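Local coordinates for protein iron transport multicopper oxidase FET3 (Saccharomyces cerevisiae, PDB 1ZPU) that oxidises ferrous to ferric iron at the cost of dioxygen, using four copper ions, to feed high-affinity iron uptake in yeast, at residues T391-L396 / C463-H468; S58-G63 / H105-G110; H397-Q402 / K452-G457. One frame throughout, in Å; residues are numbered along the deposited sequence.

Interaction 1: T391-L396 / C463-H468. With CU1 (copper (I) ion), chain B; CU1 (copper (I) ion), chain C; CU1 (copper (I) ion), chain D.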
loop_
_atom_site.group_PDB
_atom_site.type_symbol
_atom_site.label_atom_id
_atom_site.label_comp_id
_atom_site.label_asym_id
_atom_site.label_seq_id
_atom_site.Cartn_x
_atom_site.Cartn_y
_atom_site.Cartn_z
ATOM N N THR A 391 1.006 14.911 3.614
ATOM C CA THR A 391 1.450 14.034 2.535
ATOM C C THR A 391 0.647 12.747 2.577
ATOM O O THR A 391 0.423 12.210 3.652
ATOM C CB THR A 391 2.912 13.642 2.706
ATOM O OG1 THR A 391 3.736 14.800 2.546
ATOM C CG2 THR A 391 3.304 12.620 1.656
ATOM N N HIS A 392 0.220 12.248 1.420
ATOM C CA HIS A 392 -0.487 10.978 1.358
ATOM C C HIS A 392 0.087 10.116 0.253
ATOM O O HIS A 392 0.265 10.580 -0.886
ATOM C CB HIS A 392 -1.956 11.186 1.063
ATOM C CG HIS A 392 -2.611 12.193 1.942
ATOM N ND1 HIS A 392 -3.411 11.840 3.004
ATOM C CD2 HIS A 392 -2.589 13.544 1.919
ATOM C CE1 HIS A 392 -3.856 12.932 3.597
ATOM N NE2 HIS A 392 -3.375 13.979 2.955
ATOM N N PRO A 393 0.373 8.850 0.569
ATOM C CA PRO A 393 0.764 7.914 -0.459
ATOM C C PRO A 393 -0.464 7.144 -0.982
ATOM O O PRO A 393 -1.016 6.300 -0.290
ATOM C CB PRO A 393 1.729 7.000 0.283
ATOM C CG PRO A 393 1.284 7.057 1.720
ATOM C CD PRO A 393 0.354 8.219 1.895
ATOM N N PHE A 394 -0.901 7.459 -2.185
ATOM C CA PHE A 394 -2.019 6.759 -2.772
ATOM C C PHE A 394 -1.542 5.576 -3.570
ATOM O O PHE A 394 -0.501 5.630 -4.226
ATOM C CB PHE A 394 -2.877 7.687 -3.627
ATOM C CG PHE A 394 -3.626 8.698 -2.825
ATOM C CD1 PHE A 394 -3.092 9.956 -2.594
ATOM C CD2 PHE A 394 -4.852 8.375 -2.252
ATOM C CE1 PHE A 394 -3.775 10.883 -1.821
ATOM C CE2 PHE A 394 -5.541 9.314 -1.479
ATOM C CZ PHE A 394 -4.998 10.571 -1.275
ATOM N N HIS A 395 -2.316 4.500 -3.492
ATOM C CA HIS A 395 -1.961 3.266 -4.128
ATOM C C HIS A 395 -3.132 2.764 -4.970
ATOM O O HIS A 395 -4.307 2.944 -4.595
ATOM C CB HIS A 395 -1.507 2.251 -3.082
ATOM C CG HIS A 395 -1.551 0.834 -3.558
ATOM N ND1 HIS A 395 -0.747 0.363 -4.574
ATOM C CD2 HIS A 395 -2.330 -0.206 -3.180
ATOM C CE1 HIS A 395 -1.021 -0.907 -4.791
ATOM N NE2 HIS A 395 -1.976 -1.277 -3.958
ATOM N N LEU A 396 -2.797 2.155 -6.114
ATOM C CA LEU A 396 -3.782 1.660 -7.058
ATOM C C LEU A 396 -3.641 0.168 -7.259
ATOM O O LEU A 396 -2.586 -0.303 -7.684
ATOM C CB LEU A 396 -3.638 2.378 -8.400
ATOM C CG LEU A 396 -4.530 1.951 -9.580
ATOM C CD1 LEU A 396 -6.023 2.263 -9.357
ATOM C CD2 LEU A 396 -4.021 2.600 -10.871
ATOM N N CYS A 463 -5.626 5.971 -0.179
ATOM C CA CYS A 463 -4.457 6.287 0.611
ATOM C C CYS A 463 -4.048 5.070 1.439
ATOM O O CYS A 463 -4.878 4.404 2.066
ATOM C CB CYS A 463 -4.752 7.469 1.516
ATOM S SG CYS A 463 -3.332 7.996 2.455
ATOM N N HIS A 464 -2.760 4.776 1.437
ATOM C CA HIS A 464 -2.249 3.610 2.131
ATOM C C HIS A 464 -1.909 3.875 3.603
ATOM O O HIS A 464 -1.392 2.997 4.287
ATOM C CB HIS A 464 -1.055 3.035 1.392
ATOM C CG HIS A 464 -0.975 1.549 1.477
ATOM N ND1 HIS A 464 -0.629 0.888 2.637
ATOM C CD2 HIS A 464 -1.226 0.588 0.555
ATOM C CE1 HIS A 464 -0.661 -0.417 2.420
ATOM N NE2 HIS A 464 -1.014 -0.625 1.162
ATOM N N ILE A 465 -2.200 5.074 4.092
ATOM C CA ILE A 465 -2.065 5.347 5.503
ATOM C C ILE A 465 -3.290 4.765 6.158
ATOM O O ILE A 465 -4.405 5.224 5.927
ATOM C CB ILE A 465 -1.993 6.848 5.808
ATOM C CG1 ILE A 465 -0.623 7.419 5.404
ATOM C CG2 ILE A 465 -2.287 7.102 7.310
ATOM C CD1 ILE A 465 -0.564 8.940 5.393
ATOM N N GLU A 466 -3.075 3.752 6.982
ATOM C CA GLU A 466 -4.157 2.971 7.543
ATOM C C GLU A 466 -5.239 3.803 8.219
ATOM O O GLU A 466 -6.437 3.509 8.093
ATOM C CB GLU A 466 -3.568 1.937 8.488
ATOM C CG GLU A 466 -3.112 0.682 7.743
ATOM C CD GLU A 466 -4.299 -0.198 7.313
ATOM O OE1 GLU A 466 -4.945 -0.799 8.220
ATOM O OE2 GLU A 466 -4.578 -0.278 6.080
ATOM N N TRP A 467 -4.814 4.850 8.921
ATOM C CA TRP A 467 -5.742 5.755 9.583
ATOM C C TRP A 467 -6.648 6.462 8.581
ATOM O O TRP A 467 -7.838 6.624 8.827
ATOM C CB TRP A 467 -4.975 6.764 10.430
ATOM C CG TRP A 467 -3.929 6.117 11.309
ATOM C CD1 TRP A 467 -2.575 6.300 11.243
ATOM C CD2 TRP A 467 -4.160 5.183 12.385
ATOM N NE1 TRP A 467 -1.954 5.544 12.219
ATOM C CE2 TRP A 467 -2.900 4.847 12.924
ATOM C CE3 TRP A 467 -5.311 4.607 12.939
ATOM C CZ2 TRP A 467 -2.752 3.961 13.988
ATOM C CZ3 TRP A 467 -5.171 3.721 13.993
ATOM C CH2 TRP A 467 -3.894 3.404 14.509
ATOM N N HIS A 468 -6.090 6.860 7.442
ATOM C CA HIS A 468 -6.853 7.587 6.453
ATOM C C HIS A 468 -7.818 6.672 5.686
ATOM O O HIS A 468 -8.920 7.095 5.285
ATOM C CB HIS A 468 -5.925 8.364 5.520
ATOM C CG HIS A 468 -5.072 9.376 6.226
ATOM N ND1 HIS A 468 -4.009 10.013 5.616
ATOM C CD2 HIS A 468 -5.110 9.848 7.494
ATOM C CE1 HIS A 468 -3.439 10.836 6.473
ATOM N NE2 HIS A 468 -4.085 10.752 7.619
HETATM CU CU CU1 B . -3.605 9.859 3.577
HETATM CU CU CU1 C . -2.316 -3.255 -3.540
HETATM CU CU CU1 D . -0.703 -2.582 0.139
#

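Interaction 2: S58-G63 / H105-G110. With CU1 (copper (I) ion), chain D; CU1 (copper (I) ion), chain C; CU1 (copper (I) ion), chain E.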
loop_
_atom_site.group_PDB
_atom_site.type_symbol
_atom_site.label_atom_id
_atom_site.label_comp_id
_atom_site.label_asym_id
_atom_site.label_seq_id
_atom_site.Cartn_x
_atom_site.Cartn_y
_atom_site.Cartn_z
ATOM N N SER A 58 -8.461 -10.679 6.139
ATOM C CA SER A 58 -8.305 -10.792 4.702
ATOM C C SER A 58 -6.826 -10.711 4.459
ATOM O O SER A 58 -6.079 -10.387 5.380
ATOM C CB SER A 58 -8.995 -9.640 4.001
ATOM O OG SER A 58 -8.622 -8.420 4.601
ATOM N N MET A 59 -6.399 -11.009 3.233
ATOM C CA MET A 59 -4.997 -10.859 2.853
ATOM C C MET A 59 -4.932 -10.344 1.447
ATOM O O MET A 59 -5.564 -10.900 0.550
ATOM C CB MET A 59 -4.257 -12.192 2.939
ATOM C CG MET A 59 -2.749 -12.094 2.739
ATOM S SD MET A 59 -1.857 -13.393 3.630
ATOM C CE MET A 59 -2.534 -14.828 2.823
ATOM N N HIS A 60 -4.164 -9.275 1.269
ATOM C CA HIS A 60 -3.984 -8.647 -0.022
ATOM C C HIS A 60 -2.527 -8.760 -0.417
ATOM O O HIS A 60 -1.651 -8.570 0.411
ATOM C CB HIS A 60 -4.380 -7.181 0.068
ATOM C CG HIS A 60 -3.909 -6.352 -1.090
ATOM N ND1 HIS A 60 -4.150 -6.699 -2.401
ATOM C CD2 HIS A 60 -3.240 -5.180 -1.132
ATOM C CE1 HIS A 60 -3.629 -5.789 -3.200
ATOM N NE2 HIS A 60 -3.078 -4.853 -2.455
ATOM N N PHE A 61 -2.269 -9.061 -1.684
ATOM C CA PHE A 61 -0.909 -9.177 -2.188
ATOM C C PHE A 61 -0.553 -7.953 -3.018
ATOM O O PHE A 61 -0.925 -7.839 -4.185
ATOM C CB PHE A 61 -0.743 -10.497 -2.924
ATOM C CG PHE A 61 -1.224 -11.658 -2.124
ATOM C CD1 PHE A 61 -2.581 -12.037 -2.161
ATOM C CD2 PHE A 61 -0.359 -12.329 -1.268
ATOM C CE1 PHE A 61 -3.046 -13.079 -1.385
ATOM C CE2 PHE A 61 -0.823 -13.381 -0.483
ATOM C CZ PHE A 61 -2.164 -13.757 -0.545
ATOM N N HIS A 62 0.158 -7.036 -2.373
ATOM C CA HIS A 62 0.341 -5.678 -2.853
ATOM C C HIS A 62 1.167 -5.632 -4.113
ATOM O O HIS A 62 2.347 -5.995 -4.107
ATOM C CB HIS A 62 1.032 -4.840 -1.783
ATOM C CG HIS A 62 1.120 -3.390 -2.129
ATOM N ND1 HIS A 62 0.474 -2.415 -1.404
ATOM C CD2 HIS A 62 1.766 -2.751 -3.135
ATOM C CE1 HIS A 62 0.723 -1.237 -1.946
ATOM N NE2 HIS A 62 1.498 -1.412 -3.000
ATOM N N GLY A 63 0.555 -5.152 -5.190
ATOM C CA GLY A 63 1.294 -4.885 -6.418
ATOM C C GLY A 63 1.002 -5.899 -7.497
ATOM O O GLY A 63 1.172 -5.619 -8.680
ATOM N N HIS A 105 -0.201 -8.030 2.939
ATOM C CA HIS A 105 -0.686 -7.551 4.224
ATOM C C HIS A 105 -2.172 -7.805 4.354
ATOM O O HIS A 105 -2.870 -7.941 3.349
ATOM C CB HIS A 105 -0.397 -6.051 4.401
ATOM C CG HIS A 105 -0.971 -5.174 3.327
ATOM N ND1 HIS A 105 -2.275 -4.722 3.346
ATOM C CD2 HIS A 105 -0.409 -4.641 2.214
ATOM C CE1 HIS A 105 -2.493 -3.965 2.282
ATOM N NE2 HIS A 105 -1.376 -3.900 1.581
ATOM N N SER A 106 -2.651 -7.874 5.589
ATOM C CA SER A 106 -4.079 -7.912 5.851
ATOM C C SER A 106 -4.707 -6.654 5.295
ATOM O O SER A 106 -4.113 -5.582 5.360
ATOM C CB SER A 106 -4.330 -7.986 7.355
ATOM O OG SER A 106 -5.688 -7.748 7.672
ATOM N N HIS A 107 -5.900 -6.772 4.734
ATOM C CA HIS A 107 -6.611 -5.585 4.260
ATOM C C HIS A 107 -7.863 -5.281 5.100
ATOM O O HIS A 107 -8.744 -4.545 4.652
ATOM C CB HIS A 107 -6.964 -5.717 2.774
ATOM C CG HIS A 107 -6.811 -4.440 2.007
ATOM N ND1 HIS A 107 -7.749 -3.432 2.047
ATOM C CD2 HIS A 107 -5.824 -4.004 1.190
ATOM C CE1 HIS A 107 -7.346 -2.432 1.284
ATOM N NE2 HIS A 107 -6.177 -2.750 0.759
ATOM N N THR A 108 -7.939 -5.844 6.311
ATOM C CA THR A 108 -9.037 -5.534 7.204
ATOM C C THR A 108 -8.740 -4.203 7.905
ATOM O O THR A 108 -8.186 -3.314 7.266
ATOM C CB THR A 108 -9.409 -6.728 8.103
ATOM O OG1 THR A 108 -9.754 -7.832 7.259
ATOM C CG2 THR A 108 -10.619 -6.415 8.962
ATOM N N ASP A 109 -9.120 -4.036 9.173
ATOM C CA ASP A 109 -9.165 -2.705 9.814
ATOM C C ASP A 109 -7.758 -2.081 9.885
ATOM O O ASP A 109 -7.290 -1.464 8.919
ATOM C CB ASP A 109 -9.817 -2.809 11.204
ATOM C CG ASP A 109 -11.385 -2.994 11.142
ATOM O OD1 ASP A 109 -12.104 -1.965 10.949
ATOM O OD2 ASP A 109 -11.897 -4.147 11.341
ATOM N N GLY A 110 -7.068 -2.251 11.009
ATOM C CA GLY A 110 -5.692 -1.781 11.110
ATOM C C GLY A 110 -4.793 -2.981 11.240
ATOM O O GLY A 110 -3.565 -2.858 11.378
HETATM CU CU CU1 D . -0.703 -2.582 0.139
HETATM CU CU CU1 C . -2.316 -3.255 -3.540
HETATM CU CU CU1 E . -5.609 -1.554 -0.858
#

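Interaction 3: H397-Q402 / K452-G457. With CU1 (copper (I) ion), chain E; NAG (2-acetamido-2-deoxy-beta-D-glucopyranose), chain F.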
loop_
_atom_site.group_PDB
_atom_site.type_symbol
_atom_site.label_atom_id
_atom_site.label_comp_id
_atom_site.label_asym_id
_atom_site.label_seq_id
_atom_site.Cartn_x
_atom_site.Cartn_y
_atom_site.Cartn_z
ATOM N N HIS A 397 -4.705 -0.578 -6.963
ATOM C CA HIS A 397 -4.713 -2.028 -7.168
ATOM C C HIS A 397 -4.773 -2.348 -8.661
ATOM O O HIS A 397 -5.297 -1.551 -9.446
ATOM C CB HIS A 397 -5.909 -2.659 -6.480
ATOM C CG HIS A 397 -5.796 -2.720 -4.991
ATOM N ND1 HIS A 397 -5.973 -3.888 -4.284
ATOM C CD2 HIS A 397 -5.544 -1.757 -4.071
ATOM C CE1 HIS A 397 -5.834 -3.641 -2.994
ATOM N NE2 HIS A 397 -5.572 -2.356 -2.838
ATOM N N GLY A 398 -4.215 -3.499 -9.047
ATOM C CA GLY A 398 -4.345 -4.020 -10.409
ATOM C C GLY A 398 -3.472 -3.417 -11.503
ATOM O O GLY A 398 -3.449 -3.924 -12.622
ATOM N N HIS A 399 -2.761 -2.337 -11.197
ATOM C CA HIS A 399 -1.948 -1.643 -12.196
ATOM C C HIS A 399 -0.687 -1.009 -11.612
ATOM O O HIS A 399 -0.625 -0.670 -10.424
ATOM C CB HIS A 399 -2.741 -0.520 -12.860
ATOM C CG HIS A 399 -4.005 -0.959 -13.522
ATOM N ND1 HIS A 399 -4.034 -1.479 -14.795
ATOM C CD2 HIS A 399 -5.292 -0.913 -13.103
ATOM C CE1 HIS A 399 -5.284 -1.753 -15.124
ATOM N NE2 HIS A 399 -6.067 -1.417 -14.115
ATOM N N ALA A 400 0.317 -0.852 -12.463
ATOM C CA ALA A 400 1.379 0.110 -12.230
ATOM C C ALA A 400 1.090 1.282 -13.169
ATOM O O ALA A 400 1.023 1.109 -14.385
ATOM C CB ALA A 400 2.723 -0.505 -12.534
ATOM N N PHE A 401 0.891 2.469 -12.613
ATOM C CA PHE A 401 0.497 3.624 -13.420
ATOM C C PHE A 401 1.674 4.482 -13.866
ATOM O O PHE A 401 2.759 4.394 -13.306
ATOM C CB PHE A 401 -0.493 4.491 -12.649
ATOM C CG PHE A 401 -0.091 4.735 -11.239
ATOM C CD1 PHE A 401 -0.677 4.017 -10.211
ATOM C CD2 PHE A 401 0.890 5.668 -10.935
ATOM C CE1 PHE A 401 -0.297 4.226 -8.889
ATOM C CE2 PHE A 401 1.280 5.890 -9.623
ATOM C CZ PHE A 401 0.685 5.171 -8.594
ATOM N N GLN A 402 1.443 5.314 -14.874
ATOM C CA GLN A 402 2.421 6.319 -15.300
ATOM C C GLN A 402 2.231 7.594 -14.487
ATOM O O GLN A 402 1.127 8.140 -14.432
ATOM C CB GLN A 402 2.276 6.652 -16.795
ATOM C CG GLN A 402 2.371 5.448 -17.716
ATOM C CD GLN A 402 2.512 5.809 -19.190
ATOM O OE1 GLN A 402 2.072 6.872 -19.633
ATOM N NE2 GLN A 402 3.118 4.901 -19.969
ATOM N N LYS A 452 -3.742 2.257 -18.744
ATOM C CA LYS A 452 -4.680 1.643 -19.677
ATOM C C LYS A 452 -5.571 0.644 -18.947
ATOM O O LYS A 452 -5.086 -0.172 -18.177
ATOM C CB LYS A 452 -3.905 0.928 -20.783
ATOM C CG LYS A 452 -4.729 0.610 -22.018
ATOM C CD LYS A 452 -3.970 -0.316 -22.939
ATOM C CE LYS A 452 -4.705 -0.506 -24.234
ATOM N NZ LYS A 452 -3.910 -1.371 -25.133
ATOM N N ALA A 453 -6.873 0.703 -19.185
ATOM C CA ALA A 453 -7.774 -0.288 -18.607
ATOM C C ALA A 453 -7.704 -1.588 -19.413
ATOM O O ALA A 453 -8.568 -1.881 -20.244
ATOM C CB ALA A 453 -9.191 0.246 -18.536
ATOM N N ASP A 454 -6.649 -2.353 -19.169
ATOM C CA ASP A 454 -6.420 -3.595 -19.885
ATOM C C ASP A 454 -6.421 -4.774 -18.923
ATOM O O ASP A 454 -5.920 -5.850 -19.236
ATOM C CB ASP A 454 -5.103 -3.524 -20.671
ATOM C CG ASP A 454 -3.880 -3.237 -19.781
ATOM O OD1 ASP A 454 -2.753 -3.362 -20.298
ATOM O OD2 ASP A 454 -4.024 -2.888 -18.587
ATOM N N ASN A 455 -6.980 -4.563 -17.741
ATOM C CA ASN A 455 -6.975 -5.589 -16.713
ATOM C C ASN A 455 -8.332 -5.699 -16.034
ATOM O O ASN A 455 -8.505 -5.211 -14.913
ATOM C CB ASN A 455 -5.877 -5.309 -15.683
ATOM C CG ASN A 455 -5.626 -6.484 -14.765
ATOM O OD1 ASN A 455 -6.177 -7.563 -14.954
ATOM N ND2 ASN A 455 -4.785 -6.282 -13.767
ATOM N N PRO A 456 -9.303 -6.341 -16.712
ATOM C CA PRO A 456 -10.646 -6.488 -16.141
ATOM C C PRO A 456 -10.586 -6.879 -14.665
ATOM O O PRO A 456 -9.896 -7.837 -14.305
ATOM C CB PRO A 456 -11.268 -7.601 -16.997
ATOM C CG PRO A 456 -10.615 -7.438 -18.331
ATOM C CD PRO A 456 -9.209 -6.952 -18.054
ATOM N N GLY A 457 -11.270 -6.109 -13.824
ATOM C CA GLY A 457 -11.283 -6.365 -12.386
ATOM C C GLY A 457 -11.937 -5.262 -11.582
ATOM O O GLY A 457 -12.483 -4.310 -12.140
HETATM CU CU CU1 E . -5.609 -1.554 -0.858
HETATM C C1 NAG F . -3.879 -8.786 -18.490
HETATM C C2 NAG F . -2.796 -7.737 -18.746
HETATM C C3 NAG F . -2.785 -7.259 -20.196
HETATM C C4 NAG F . -2.758 -8.450 -21.162
HETATM C C5 NAG F . -3.829 -9.480 -20.754
HETATM C C6 NAG F . -3.789 -10.727 -21.625
HETATM C C7 NAG F . -1.982 -6.372 -16.896
HETATM C C8 NAG F . -2.309 -5.293 -15.905
HETATM N N2 NAG F . -2.912 -6.610 -17.835
HETATM O O3 NAG F . -1.637 -6.466 -20.384
HETATM O O4 NAG F . -2.881 -8.029 -22.516
HETATM O O5 NAG F . -3.662 -9.862 -19.391
HETATM O O6 NAG F . -2.541 -11.363 -21.460
HETATM O O7 NAG F . -0.905 -6.982 -16.811
#

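Interaction 1: T391-L396 / C463-H468
The type 1 copper site of the third cupredoxin domain is built where H392 meets C463 and H468, and the same contact reaches the trinuclear copper cluster through H395 and H464. Three ligands hold the type 1 ion: H392 ND1 at 2.1 Å, C463 SG at 2.2 Å and H468 ND1 at 2.1 Å. The two histidine side chains cross at about a right angle, their ring planes inclined at 48°. Their ND1 atoms come within 3.2 Å of each other without a hydrogen bond, since both are spent on copper. Each ring is also held at its far nitrogen, H392 NE2 by D388 and H468 NE2 by E164, which fixes its rotation. C463 carries its sulfur anti to the backbone N (chi1 -176°), a setting that brings SG to the in-plane edge of the H392 ring. A second bond reaches this sulfur from I465 N, 3.5 Å from SG, and would be expected to temper its negative charge. I465 then lays CG2 over the centre of the H468 ring, while its CD1 packs 3.7 Å from P393 CD. The backbones are joined by H464 N donating to P393 O, 2.9 Å long and nearly straight at 169°. Beyond this bond H395 and H464 run side by side in the same direction and deliver their NE2 atoms to different coppers, the type 2 ion shared with H60 and a type 3 ion shared with H62 and H105. C463 thus binds the type 1 copper while its neighbours H462 and H464 bind the type 3 pair, the His-Cys-His bridge that carries electrons in multicopper oxidases. C463 SG stands above the F394 ring face, at a distance, and F394 CE2 touches C463 CB at 3.6 Å.

Interaction 2: S58-G63 / H105-G110
H60 and H105 face each other as an antiparallel hydrogen-bonded pair and satisfy each other's backbone: H60 N donates to H105 O over 2.8 Å at 171°, and H105 N returns a bond of 3.0 Å to H60 O. Beyond this pair, hydroxyls take over. S58 OG and T108 OG1 share a hydrogen bond of 2.9 Å, and S58 OG also receives a weak one from H107 N. S106 OG accepts from T108 N at 3.2 Å, closing an ST turn. Each imidazole binds copper, H60, H105 and H107 through NE2 and H62 through ND1, and three of the four have a hydrogen-bond partner at the other nitrogen. H60 ND1 donates to D73 O, and H62 NE2 bonds to D437 and T438. H105 ND1 donates to S106 O over 2.9 Å; the oxygen lies in the imidazole plane, but the donor stands above the plane of the carbonyl. With CG between the backbone N and the carbonyl carbon (chi1 57°), ND1 is brought to this next residue's carbonyl. The rings brace one another in offset edge-to-face pairs, the edge of H60 toward the face of H105 and the edge of H107 toward the face of H60. With one imidazole given to the type 2 copper and three to the type 3 pair, these two His-X-His motifs form the first cupredoxin domain's half of a trinuclear copper cluster.

Interaction 3: H397-Q402 / K452-G457
G398 and H399 meet N455 between two loops of the third cupredoxin domain, one linking strands 392-396 and 401-406, the other strands 446-452 and 457-463. H397, at the start, turns inward and binds a type 3 copper through NE2, with D73 holding its ND1. G398, at positive phi, presents its O to N455 ND2 at 2.9 Å; the donor lies in the carbonyl plane on a lone pair, and the oxygen lies nearly in the amide plane. N455 ND2 also donates to F65 O, so one amide group ties the loop to the first domain. H399 and N455 lie alongside each other, pointing opposite ways, ring and amide planes 83° apart, with H399 CE1 3.6 Å from N455 CB and 3.4 Å from K452 O. At the ring's edge lies D454 OD2, the carboxylate nearly coplanar with the ring but not bonded to it, while H399 NE2 finds its partner in E479. With an alanine here in place of N455, G398 O and F65 O would probably lose their common donor, and a gap would open beneath the sugar on N67. That N-acetylglucosamine rests its methyl C8 3.4 Å from N455 ND2, and its O3 makes a weak hydrogen bond of 3.3 Å to D454 OD1.

In the fold
From the N terminus, interaction 2 closes first, pairing 58-63 with 105-110 within the first cupredoxin domain. It is complete long before the chain enters the third domain, where 391-396 opens interaction 1 and leads straight into 397-402. Interaction 3 closes at 452-457, before 463-468 completes interaction 1, and is therefore nested inside the larger loop. Interactions 1 and 2, in series along the sequence, converge in space: they share the type 2 copper and one type 3 copper, while interactions 2 and 3 share the other type 3 ion. The trinuclear cluster thus joins the first and third domains, whereas all three type 1 ligands come from the third.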